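PDB 6WQV: endoglucanase, which probably hydrolyses internal beta-1,4 linkages of cellulose and related plant cell-wall polysaccharides such as xylan, and belongs to the broad-specificity GH5_4 endoglucanases. Local coordinates for residues L33-T38 against E50-C55; V78-H83 against H119-W124; I237-S242 against P283-Q288; T269-Y274 against K312-R317. All coordinates share one frame; numbering follows the deposited sequence. Where two conformers were deposited one is given.

Contact 1: residues L33-T38 against E50-C55; sequences LDATTT and ETAWGC. With BGC (beta-D-glucopyranose), chain E.
The indole of Trp53 lies between protein backbone and sugar. On one face sits the chain at Ala35 and Thr36, and on the opposite face a beta-D-glucopyranose of chain E. Ala35 CA stands 3.6 Å from the centroid of the six-membered ring, only 11° off the ring normal, which makes a CH-pi contact. Ala35 CB adds an apolar touch at 3.6 Å from Trp53 CD2. Towards the far end of the indole, Thr36 OG1 comes to 3.5 Å from Trp53 CZ2. The sugar approaches with its C5 over the ring, and its O4 lies 3.4 Å from Trp53 CD1. The indole is turned onto Ala35 by a first torsion of -73°, with CG anti to the carbonyl carbon. A water donates to Thr36 O and makes a weak bond with Trp53 NE1. Ala52 CB extends the apolar patch to Thr37 CG2, at 3.9 Å. At the other end, Leu33 CD2 lies alongside the Glu50 carboxylate, 3.6 Å from Glu50 OE1. That carboxylate is held by Arg99 and Thr58. Sugar on one indole face and protein on the other are characteristic of aromatic platforms in glycoside hydrolase clefts, here built from the connection between strand 26-29 and helix 60-68.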
# COMPACT_ATOMS: atom_id res chain seq x y z
N LEU A 33 3.45 -11.21 3.00
CA LEU A 33 2.43 -11.33 4.05
C LEU A 33 1.03 -11.06 3.52
O LEU A 33 0.05 -11.34 4.23
CB LEU A 33 2.76 -10.42 5.22
CG LEU A 33 4.15 -10.64 5.85
CD1 LEU A 33 4.35 -9.68 7.03
CD2 LEU A 33 4.37 -12.09 6.25
N ASP A 34 0.92 -10.54 2.29
CA ASP A 34 -0.34 -10.34 1.59
C ASP A 34 -0.83 -11.58 0.84
O ASP A 34 -1.97 -11.58 0.37
CB ASP A 34 -0.25 -9.15 0.61
CG ASP A 34 1.04 -9.15 -0.24
OD1 ASP A 34 2.14 -9.34 0.32
OD2 ASP A 34 0.93 -8.90 -1.46
N ALA A 35 -0.01 -12.62 0.71
CA ALA A 35 -0.44 -13.81 -0.01
C ALA A 35 -1.61 -14.47 0.70
O ALA A 35 -1.62 -14.62 1.93
CB ALA A 35 0.72 -14.79 -0.14
N THR A 36 -2.62 -14.87 -0.08
CA THR A 36 -3.78 -15.57 0.43
C THR A 36 -3.80 -17.01 -0.08
O THR A 36 -3.25 -17.32 -1.14
CB THR A 36 -5.09 -14.87 0.04
OG1 THR A 36 -5.18 -14.77 -1.39
CG2 THR A 36 -5.18 -13.48 0.65
N THR A 37 -4.47 -17.88 0.69
CA THR A 37 -4.64 -19.29 0.37
C THR A 37 -6.10 -19.69 0.55
O THR A 37 -6.42 -20.89 0.63
CB THR A 37 -3.76 -20.17 1.25
OG1 THR A 37 -4.16 -20.03 2.62
CG2 THR A 37 -2.31 -19.75 1.13
N THR A 38 -6.99 -18.70 0.61
CA THR A 38 -8.35 -18.91 1.09
C THR A 38 -9.09 -20.00 0.33
O THR A 38 -9.91 -20.72 0.91
CB THR A 38 -9.11 -17.58 0.97
OG1 THR A 38 -8.25 -16.50 1.37
CG2 THR A 38 -10.36 -17.61 1.82
N GLU A 50 3.34 -16.90 4.02
CA GLU A 50 4.37 -15.99 3.56
C GLU A 50 5.07 -16.50 2.31
O GLU A 50 5.51 -15.70 1.48
CB GLU A 50 5.39 -15.75 4.69
CG GLU A 50 6.49 -14.75 4.34
CD GLU A 50 7.29 -14.27 5.55
OE1 GLU A 50 6.95 -14.62 6.71
OE2 GLU A 50 8.27 -13.52 5.34
N THR A 51 5.16 -17.82 2.14
CA THR A 51 5.85 -18.43 1.02
C THR A 51 4.90 -18.95 -0.06
O THR A 51 5.34 -19.65 -0.98
CB THR A 51 6.76 -19.57 1.51
OG1 THR A 51 5.97 -20.62 2.09
CG2 THR A 51 7.75 -19.06 2.54
N ALA A 52 3.62 -18.59 0.01
CA ALA A 52 2.64 -19.18 -0.88
C ALA A 52 2.75 -18.66 -2.31
O ALA A 52 2.33 -19.37 -3.24
CB ALA A 52 1.23 -18.93 -0.34
N TRP A 53 3.30 -17.48 -2.52
CA TRP A 53 3.28 -16.82 -3.82
C TRP A 53 4.69 -16.48 -4.30
O TRP A 53 4.96 -15.37 -4.77
CB TRP A 53 2.43 -15.54 -3.78
CG TRP A 53 0.94 -15.72 -3.73
CD1 TRP A 53 0.24 -16.89 -3.78
CD2 TRP A 53 -0.02 -14.67 -3.63
NE1 TRP A 53 -1.11 -16.62 -3.71
CE2 TRP A 53 -1.30 -15.27 -3.62
CE3 TRP A 53 0.07 -13.28 -3.55
CZ2 TRP A 53 -2.48 -14.52 -3.53
CZ3 TRP A 53 -1.10 -12.53 -3.46
CH2 TRP A 53 -2.36 -13.16 -3.46
N GLY A 54 5.62 -17.42 -4.17
CA GLY A 54 6.91 -17.30 -4.84
C GLY A 54 7.94 -16.45 -4.12
O GLY A 54 8.94 -16.06 -4.74
N CYS A 55 7.73 -16.16 -2.85
CA CYS A 55 8.72 -15.43 -2.09
C CYS A 55 9.30 -16.29 -0.98
O CYS A 55 8.59 -17.14 -0.43
CB CYS A 55 8.08 -14.17 -1.49
SG CYS A 55 7.59 -12.98 -2.77
C2 BGC E . -2.03 -14.46 -8.27
C3 BGC E . -1.82 -15.81 -7.69
C4 BGC E . -0.38 -16.29 -7.84
C5 BGC E . 0.58 -15.25 -7.25
C6 BGC E . 2.02 -15.66 -7.48
C1 BGC E . -1.05 -13.44 -7.71
O2 BGC E . -3.35 -13.99 -7.99
O3 BGC E . -2.69 -16.75 -8.38
O4 BGC E . -0.22 -17.52 -7.14
O5 BGC E . 0.37 -13.94 -7.88
O6 BGC E . 2.32 -15.54 -8.84
O HOH W 1 -2.48 -19.50 -2.73

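Contact 2: residues V78-H83 against H119-W124; sequences VSWIDH and HHENDW. With GLC (alpha-D-glucopyranose), chain B; BGC (beta-D-glucopyranose), chain C.
Ile81 reaches past Trp124 with CD1 at the indole edge, 3.9 Å from Trp124 CD1. The same methyl rests on Asp123 CB, while Ile81 CG2 packs near His120 O. The polar centre is Glu121. Its OE2 accepts a 2.6 Å bond from Trp80 N on the syn side, plus a weak one from Ile81 N. Trp124 NE1 meets Glu121 OE1 on the anti side, 2.8 Å away and close to the indole plane. The carboxylate is thus buried but gripped at both oxygens. A bend in the Glu121 chain (chi2 -62°) turns it back to the 78-83 loop. An alanine in place of Glu121 is likely to leave the amide of Trp80 and the indole N-H of Trp124 without their acceptor. Nearer the sugars, His120 N donates to Ser79 OG at 2.9 Å, and Ser79 OG also pairs with Asp34 O. His119 N makes a weak bond to Val78 O. Edge-on, His119 NE2 hydrogen-bonds GLC O3 at 3.0 Å, nearly straight at 171°. Asn117 holds the other ring nitrogen, ND1. His120 CE1 comes to 3.2 Å from GLC O3. These loops follow strands 73-76 and 113-117, at the C-terminal ends where a TIM barrel carries its active site; here they help form the glycan pocket.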
# COMPACT_ATOMS: atom_id res chain seq x y z
N VAL A 78 -0.28 -6.67 4.29
CA VAL A 78 -0.61 -7.85 5.08
C VAL A 78 -2.05 -8.24 4.81
O VAL A 78 -2.97 -7.43 5.00
CB VAL A 78 -0.41 -7.63 6.58
CG1 VAL A 78 -0.79 -8.89 7.36
CG2 VAL A 78 1.02 -7.20 6.89
N SER A 79 -2.26 -9.49 4.42
CA SER A 79 -3.60 -10.05 4.33
C SER A 79 -3.86 -10.83 5.61
O SER A 79 -3.11 -11.74 5.96
CB SER A 79 -3.75 -10.93 3.10
OG SER A 79 -3.65 -10.14 1.93
N TRP A 80 -4.90 -10.42 6.33
CA TRP A 80 -5.24 -11.00 7.63
C TRP A 80 -6.33 -12.06 7.55
O TRP A 80 -6.49 -12.83 8.50
CB TRP A 80 -5.68 -9.88 8.58
CG TRP A 80 -4.64 -8.78 8.72
CD1 TRP A 80 -4.46 -7.71 7.90
CD2 TRP A 80 -3.65 -8.66 9.76
NE1 TRP A 80 -3.42 -6.92 8.36
CE2 TRP A 80 -2.91 -7.49 9.50
CE3 TRP A 80 -3.32 -9.43 10.88
CZ2 TRP A 80 -1.85 -7.08 10.31
CZ3 TRP A 80 -2.27 -9.01 11.70
CH2 TRP A 80 -1.56 -7.84 11.41
N ILE A 81 -7.03 -12.14 6.42
CA ILE A 81 -8.23 -12.97 6.32
C ILE A 81 -7.96 -14.42 6.71
O ILE A 81 -8.74 -15.04 7.45
CB ILE A 81 -8.86 -12.85 4.92
CG1 ILE A 81 -10.14 -13.66 4.82
CG2 ILE A 81 -7.88 -13.29 3.84
CD1 ILE A 81 -10.87 -13.50 3.50
N ASP A 82 -6.87 -15.01 6.22
CA ASP A 82 -6.63 -16.42 6.50
C ASP A 82 -6.09 -16.66 7.91
O ASP A 82 -5.80 -17.81 8.27
CB ASP A 82 -5.67 -17.04 5.48
CG ASP A 82 -6.17 -16.91 4.07
OD1 ASP A 82 -7.38 -17.12 3.82
OD2 ASP A 82 -5.33 -16.59 3.20
N HIS A 83 -5.94 -15.59 8.70
CA HIS A 83 -5.43 -15.64 10.07
C HIS A 83 -6.40 -15.02 11.06
O HIS A 83 -6.00 -14.65 12.17
CB HIS A 83 -4.09 -14.90 10.14
CG HIS A 83 -3.20 -15.21 8.98
ND1 HIS A 83 -2.41 -16.34 8.93
CD2 HIS A 83 -3.03 -14.58 7.79
CE1 HIS A 83 -1.77 -16.38 7.77
NE2 HIS A 83 -2.12 -15.31 7.07
N HIS A 119 -4.81 -5.94 3.45
CA HIS A 119 -4.55 -5.99 2.02
C HIS A 119 -5.66 -6.76 1.31
O HIS A 119 -6.70 -6.17 0.97
CB HIS A 119 -3.12 -6.48 1.74
CG HIS A 119 -2.60 -6.06 0.40
ND1 HIS A 119 -2.05 -4.81 0.18
CD2 HIS A 119 -2.53 -6.71 -0.78
CE1 HIS A 119 -1.67 -4.72 -1.08
NE2 HIS A 119 -1.95 -5.86 -1.68
N HIS A 120 -5.47 -8.04 1.00
CA HIS A 120 -6.46 -8.77 0.20
C HIS A 120 -7.58 -9.31 1.10
O HIS A 120 -7.70 -10.52 1.35
CB HIS A 120 -5.80 -9.91 -0.57
CG HIS A 120 -4.84 -9.47 -1.63
ND1 HIS A 120 -5.13 -8.48 -2.54
CD2 HIS A 120 -3.60 -9.92 -1.95
CE1 HIS A 120 -4.11 -8.33 -3.37
NE2 HIS A 120 -3.17 -9.19 -3.03
N GLU A 121 -8.43 -8.39 1.55
CA GLU A 121 -9.54 -8.69 2.43
C GLU A 121 -10.88 -8.71 1.70
O GLU A 121 -11.93 -8.80 2.34
CB GLU A 121 -9.61 -7.64 3.55
CG GLU A 121 -8.34 -7.52 4.38
CD GLU A 121 -7.97 -8.80 5.12
OE1 GLU A 121 -8.79 -9.41 5.82
OE2 GLU A 121 -6.79 -9.21 5.01
N ASN A 122 -10.87 -8.63 0.37
CA ASN A 122 -12.09 -8.37 -0.37
C ASN A 122 -13.13 -9.48 -0.28
O ASN A 122 -14.28 -9.25 -0.65
CB ASN A 122 -11.73 -8.09 -1.83
CG ASN A 122 -10.52 -7.17 -1.97
OD1 ASN A 122 -9.42 -7.62 -2.32
ND2 ASN A 122 -10.71 -5.89 -1.69
N ASP A 123 -12.77 -10.67 0.23
CA ASP A 123 -13.79 -11.71 0.37
C ASP A 123 -14.85 -11.27 1.38
O ASP A 123 -16.02 -11.65 1.25
CB ASP A 123 -13.20 -13.05 0.80
CG ASP A 123 -12.62 -13.83 -0.37
OD1 ASP A 123 -12.68 -13.34 -1.52
OD2 ASP A 123 -12.11 -14.95 -0.14
N TRP A 124 -14.46 -10.48 2.38
CA TRP A 124 -15.42 -9.93 3.34
C TRP A 124 -15.56 -8.41 3.27
O TRP A 124 -16.62 -7.90 3.65
CB TRP A 124 -15.06 -10.31 4.78
CG TRP A 124 -13.73 -9.77 5.25
CD1 TRP A 124 -12.53 -10.39 5.15
CD2 TRP A 124 -13.48 -8.52 5.92
NE1 TRP A 124 -11.54 -9.61 5.69
CE2 TRP A 124 -12.10 -8.45 6.16
CE3 TRP A 124 -14.29 -7.44 6.31
CZ2 TRP A 124 -11.50 -7.36 6.79
CZ3 TRP A 124 -13.69 -6.36 6.94
CH2 TRP A 124 -12.31 -6.32 7.17
C1 GLC B . -2.81 -3.61 -6.64
C2 GLC B . -2.59 -4.58 -5.50
C3 GLC B . -1.44 -5.50 -5.53
C4 GLC B . -1.29 -6.11 -6.91
C5 GLC B . -1.04 -4.96 -7.86
C6 GLC B . -0.64 -5.38 -9.27
O1 GLC B . -2.25 -2.37 -6.52
O2 GLC B . -2.64 -3.80 -4.27
O3 GLC B . -1.71 -6.56 -4.54
O4 GLC B . -0.21 -7.05 -6.88
O5 GLC B . -2.28 -4.16 -7.97
O6 GLC B . -1.63 -6.08 -9.88
C2 BGC C . 0.68 -9.01 -7.85
C3 BGC C . 0.31 -10.32 -8.47
C4 BGC C . -0.69 -11.09 -7.65
C5 BGC C . -1.92 -10.25 -7.36
C6 BGC C . -2.91 -10.86 -6.41
C1 BGC C . -0.55 -8.16 -7.56
O2 BGC C . 1.57 -8.28 -8.72
O3 BGC C . 1.53 -11.12 -8.64
O4 BGC C . -1.18 -12.25 -8.41
O5 BGC C . -1.50 -8.96 -6.73
O6 BGC C . -4.10 -10.06 -6.38

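Contact 3: residues I237-S242 against P283-Q288; sequences IVDIHS and PVIIGQ. Unlike the reference sequence in segment 283-288: Gln288 (reference Glu). With GLC (alpha-D-glucopyranose), chain B.
Strands 236-241 and 284-289 are neighbouring parallel strands of the closed eight-stranded TIM barrel. Their short segments cross at -43°. The tight part is the backbone ladder. Val238 N donates to Pro283 O, Ile285 N to Val238 O and Ile240 N to Ile285 O. The last of these is 3.0 Å long and nearly straight. The pairing is looser round Gly287. Its N makes two bent bonds, a weak one to Ile240 O and one of 2.9 Å to Asp239 OD1. The carboxylate receives this amide from above its plane. Asp239 CG is anti to the backbone N (chi1 -174°), which carries OD1 across to the next strand. A good bond returns beyond the glycine, from Ser242 N to Gln288 O. Val284 CG2 packs on Ile240 CG1 at 3.9 Å on the face covered by helix 263-278, where Ile273 and Phe277 meet Val284. Ile237 CG2 meets Ile285 CG2 at 3.8 Å, beside helix 16-22. Pro283, at this end, is partly exposed.

The sugar end is buried and polar. Gln288, which replaces the glutamate of the reference sequence, lays CG over the centre of the His241 ring, 3.8 Å from its centroid. Its amide is stacked on the imidazole with the planes 26° apart. Tyr243 OH bonds to Gln288 NE2, and Arg75 to Gln288 OE1. Beyond the stack, His241 ND1 hydrogen-bonds GLC O1 at 2.9 Å, and GLC O2 donates to Gln288 OE1 at 2.7 Å.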
# COMPACT_ATOMS: atom_id res chain seq x y z
N ILE A 237 -3.52 10.83 5.15
CA ILE A 237 -2.92 10.78 3.83
C ILE A 237 -3.77 9.87 2.95
O ILE A 237 -4.16 8.77 3.37
CB ILE A 237 -1.49 10.20 3.92
CG1 ILE A 237 -0.63 11.02 4.87
CG2 ILE A 237 -0.85 10.11 2.54
CD1 ILE A 237 0.59 10.25 5.38
N VAL A 238 -4.00 10.29 1.71
CA VAL A 238 -4.69 9.44 0.74
C VAL A 238 -3.67 8.60 -0.01
O VAL A 238 -2.61 9.10 -0.42
CB VAL A 238 -5.54 10.29 -0.23
CG1 VAL A 238 -6.11 9.41 -1.34
CG2 VAL A 238 -6.66 11.00 0.54
N ASP A 239 -3.99 7.32 -0.22
CA ASP A 239 -3.16 6.42 -1.00
C ASP A 239 -3.80 6.19 -2.36
O ASP A 239 -4.94 5.70 -2.45
CB ASP A 239 -2.94 5.07 -0.31
CG ASP A 239 -1.94 4.17 -1.05
OD1 ASP A 239 -1.53 4.51 -2.18
OD2 ASP A 239 -1.58 3.11 -0.50
N ILE A 240 -3.08 6.54 -3.42
CA ILE A 240 -3.45 6.25 -4.79
C ILE A 240 -2.42 5.27 -5.35
O ILE A 240 -1.22 5.51 -5.23
CB ILE A 240 -3.47 7.53 -5.64
CG1 ILE A 240 -4.53 8.52 -5.13
CG2 ILE A 240 -3.66 7.18 -7.10
CD1 ILE A 240 -5.96 8.00 -5.11
N HIS A 241 -2.89 4.18 -5.94
CA HIS A 241 -2.02 3.32 -6.74
C HIS A 241 -2.11 3.80 -8.19
O HIS A 241 -3.21 4.07 -8.70
CB HIS A 241 -2.44 1.85 -6.66
CG HIS A 241 -2.52 1.32 -5.26
ND1 HIS A 241 -2.84 0.00 -4.98
CD2 HIS A 241 -2.35 1.92 -4.06
CE1 HIS A 241 -2.87 -0.18 -3.68
NE2 HIS A 241 -2.58 0.96 -3.09
N SER A 242 -0.97 3.92 -8.86
CA SER A 242 -0.96 4.48 -10.21
C SER A 242 0.06 3.77 -11.09
O SER A 242 1.19 4.24 -11.28
CB SER A 242 -0.77 6.01 -10.19
OG SER A 242 -1.04 6.59 -11.45
N PRO A 283 -3.00 15.65 1.82
CA PRO A 283 -1.78 14.92 1.48
C PRO A 283 -2.09 13.63 0.74
O PRO A 283 -3.09 12.96 0.99
CB PRO A 283 -1.14 14.63 2.85
CG PRO A 283 -1.71 15.65 3.75
CD PRO A 283 -3.10 15.92 3.26
N VAL A 284 -1.20 13.28 -0.19
CA VAL A 284 -1.39 12.09 -1.01
C VAL A 284 -0.04 11.44 -1.29
O VAL A 284 0.99 12.11 -1.43
CB VAL A 284 -2.15 12.41 -2.33
CG1 VAL A 284 -1.37 13.44 -3.16
CG2 VAL A 284 -2.44 11.15 -3.12
N ILE A 285 -0.05 10.11 -1.36
CA ILE A 285 1.13 9.31 -1.65
C ILE A 285 0.73 8.28 -2.70
O ILE A 285 -0.41 7.83 -2.75
CB ILE A 285 1.66 8.61 -0.37
CG1 ILE A 285 3.02 7.96 -0.64
CG2 ILE A 285 0.65 7.58 0.15
CD1 ILE A 285 3.76 7.58 0.63
N ILE A 286 1.68 7.94 -3.58
CA ILE A 286 1.49 6.84 -4.53
C ILE A 286 2.05 5.60 -3.84
O ILE A 286 3.25 5.32 -3.86
CB ILE A 286 2.12 7.12 -5.89
CG1 ILE A 286 1.35 8.26 -6.57
CG2 ILE A 286 2.10 5.86 -6.76
CD1 ILE A 286 2.06 8.88 -7.75
N GLY A 287 1.15 4.86 -3.18
CA GLY A 287 1.57 3.74 -2.35
C GLY A 287 1.94 2.50 -3.12
O GLY A 287 2.58 1.60 -2.55
N GLN A 288 1.55 2.42 -4.39
CA GLN A 288 2.05 1.41 -5.31
C GLN A 288 2.16 1.99 -6.71
O GLN A 288 1.21 2.62 -7.19
CB GLN A 288 1.12 0.20 -5.39
CG GLN A 288 0.92 -0.57 -4.11
CD GLN A 288 0.06 -1.83 -4.30
OE1 GLN A 288 -0.56 -2.31 -3.36
NE2 GLN A 288 0.04 -2.36 -5.52
C1 GLC B . -2.81 -3.61 -6.64
C2 GLC B . -2.59 -4.58 -5.50
C3 GLC B . -1.44 -5.50 -5.53
C4 GLC B . -1.29 -6.11 -6.91
C5 GLC B . -1.04 -4.96 -7.86
C6 GLC B . -0.64 -5.38 -9.27
O1 GLC B . -2.25 -2.37 -6.52
O2 GLC B . -2.64 -3.80 -4.27
O3 GLC B . -1.71 -6.56 -4.54
O4 GLC B . -0.21 -7.05 -6.88
O5 GLC B . -2.28 -4.16 -7.97
O6 GLC B . -1.63 -6.08 -9.88

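Contact 4: residues T269-Y274 against K312-R317; sequences TLQEIY and KSYNIR
The chain at 312-317 leaves its helix beside helix 263-278, with the CA atoms of Tyr274 and Tyr314 6.2 Å apart. Asn315, at positive phi, is the C-prime residue of a Schellman motif that ends helix 297-313. A chi1 of -68° sets Tyr314 CG beside its own backbone N and the ring on the neighbouring helix. Gln271 CA lies over one face of this ring, 4.1 Å from the centroid, in a CH-pi contact. Tyr314 CD1 sits over a face of Tyr274, 3.6 Å from Tyr274 CD2. The two ring planes are 28° apart but slid, so they barely overlap. These helices flank strand 284-289 on the outer layer of the beta/alpha barrel. Deeper in, Ile316 CD1 reaches Ile273 CG2 at 3.9 Å and also touches Tyr274 CB. Leu270, Ile273 and Ile316 all rest on Ile286 of that strand. With an alanine in place of Tyr314, a gap would probably open between helix 263-278 and the end of helix 297-313, and Gln267 would lose its hydroxyl partner. At the hydroxyl end a water joins the side chains, 3.0 Å from Gln271 OE1 and 2.7 Å from Tyr314 OH, in the ring plane.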
# COMPACT_ATOMS: atom_id res chain seq x y z
N THR A 269 -1.44 12.38 -15.95
CA THR A 269 -1.92 11.46 -14.93
C THR A 269 -1.44 11.87 -13.54
O THR A 269 -2.23 11.90 -12.59
CB THR A 269 -1.45 10.04 -15.28
OG1 THR A 269 -2.09 9.64 -16.50
CG2 THR A 269 -1.78 9.07 -14.16
N LEU A 270 -0.16 12.19 -13.40
CA LEU A 270 0.37 12.55 -12.09
C LEU A 270 -0.15 13.91 -11.65
O LEU A 270 -0.44 14.12 -10.46
CB LEU A 270 1.90 12.48 -12.10
CG LEU A 270 2.42 11.07 -12.35
CD1 LEU A 270 3.94 11.05 -12.50
CD2 LEU A 270 2.01 10.11 -11.23
N GLN A 271 -0.29 14.85 -12.59
CA GLN A 271 -0.88 16.15 -12.27
C GLN A 271 -2.30 16.00 -11.75
O GLN A 271 -2.73 16.78 -10.89
CB GLN A 271 -0.86 17.04 -13.51
CG GLN A 271 -1.46 18.42 -13.33
CD GLN A 271 -1.41 19.25 -14.60
OE1 GLN A 271 -0.67 20.23 -14.68
NE2 GLN A 271 -2.19 18.85 -15.61
N GLU A 272 -3.04 15.00 -12.24
CA GLU A 272 -4.41 14.79 -11.76
C GLU A 272 -4.42 14.38 -10.29
O GLU A 272 -5.30 14.79 -9.53
CB GLU A 272 -5.11 13.74 -12.60
CG GLU A 272 -5.53 14.21 -13.97
CD GLU A 272 -6.56 15.32 -13.91
OE1 GLU A 272 -7.71 15.04 -13.52
OE2 GLU A 272 -6.21 16.47 -14.24
N ILE A 273 -3.47 13.54 -9.88
CA ILE A 273 -3.35 13.19 -8.47
C ILE A 273 -3.05 14.43 -7.64
O ILE A 273 -3.65 14.66 -6.58
CB ILE A 273 -2.28 12.10 -8.27
CG1 ILE A 273 -2.67 10.84 -9.06
CG2 ILE A 273 -2.10 11.79 -6.79
CD1 ILE A 273 -1.59 9.78 -9.15
N TYR A 274 -2.10 15.25 -8.10
CA TYR A 274 -1.78 16.49 -7.41
C TYR A 274 -3.00 17.39 -7.31
O TYR A 274 -3.33 17.91 -6.23
CB TYR A 274 -0.65 17.20 -8.15
CG TYR A 274 -0.33 18.56 -7.62
CD1 TYR A 274 0.25 18.72 -6.37
CD2 TYR A 274 -0.60 19.70 -8.36
CE1 TYR A 274 0.55 19.97 -5.87
CE2 TYR A 274 -0.30 20.96 -7.87
CZ TYR A 274 0.27 21.09 -6.63
OH TYR A 274 0.56 22.34 -6.15
N LYS A 312 8.03 13.84 -8.08
CA LYS A 312 8.71 14.75 -7.17
C LYS A 312 8.37 16.21 -7.47
O LYS A 312 8.28 17.03 -6.54
CB LYS A 312 10.23 14.53 -7.21
CG LYS A 312 11.01 15.32 -6.20
CD LYS A 312 12.50 15.01 -6.27
CE LYS A 312 13.28 15.88 -5.31
NZ LYS A 312 14.75 15.74 -5.52
N SER A 313 8.15 16.55 -8.74
CA SER A 313 7.83 17.92 -9.10
C SER A 313 6.46 18.34 -8.57
O SER A 313 6.20 19.54 -8.45
CB SER A 313 7.92 18.14 -10.62
OG SER A 313 6.76 17.69 -11.30
N TYR A 314 5.59 17.37 -8.26
CA TYR A 314 4.31 17.63 -7.61
C TYR A 314 4.35 17.29 -6.13
O TYR A 314 3.30 17.23 -5.48
CB TYR A 314 3.17 16.85 -8.31
CG TYR A 314 2.88 17.36 -9.70
CD1 TYR A 314 2.45 18.67 -9.91
CD2 TYR A 314 3.05 16.54 -10.81
CE1 TYR A 314 2.21 19.15 -11.19
CE2 TYR A 314 2.80 17.01 -12.10
CZ TYR A 314 2.38 18.31 -12.28
OH TYR A 314 2.11 18.81 -13.54
N ASN A 315 5.54 17.04 -5.57
CA ASN A 315 5.71 16.69 -4.16
C ASN A 315 4.91 15.44 -3.78
O ASN A 315 4.30 15.38 -2.71
CB ASN A 315 5.40 17.87 -3.23
CG ASN A 315 6.06 17.73 -1.86
OD1 ASN A 315 7.11 17.10 -1.72
ND2 ASN A 315 5.45 18.32 -0.85
N ILE A 316 4.95 14.42 -4.63
CA ILE A 316 4.25 13.16 -4.38
C ILE A 316 5.29 12.05 -4.24
O ILE A 316 6.01 11.74 -5.20
CB ILE A 316 3.26 12.81 -5.50
CG1 ILE A 316 2.20 13.90 -5.64
CG2 ILE A 316 2.60 11.47 -5.21
CD1 ILE A 316 1.31 13.73 -6.85
N ARG A 317 5.34 11.43 -3.06
CA ARG A 317 6.23 10.30 -2.83
C ARG A 317 5.67 9.06 -3.50
O ARG A 317 4.45 8.89 -3.64
CB ARG A 317 6.35 10.01 -1.34
CG ARG A 317 6.87 11.12 -0.47
CD ARG A 317 8.31 11.45 -0.78
NE ARG A 317 8.38 12.45 -1.83
CZ ARG A 317 8.21 13.75 -1.64
NH1 ARG A 317 7.97 14.23 -0.43
NH2 ARG A 317 8.28 14.58 -2.67
O HOH W 2 1.93 21.47 -13.74

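Overall arrangement
Contacts 1 and 2 join loops at the sugar-binding end of the barrel, and they touch: Thr38 OG1 bonds to Asp82 OD1. Contact 3 is the core, with its centre about 8 Å from that of the chain. The centres of the other three lie about 14 to 17 Å out, yet contacts 1 and 2 are buried and contact 4 only partly so. The elements of contact 4 come just before and after strand 284-289 of contact 3 in the chain, and they pack on it through Ile286. Chemistry follows place: an indole platform in contact 1, a buried carboxylate in contact 2, a strand ladder in contact 3, and tyrosines and aliphatics in contact 4. Contacts 2 and 3 both bind GLC.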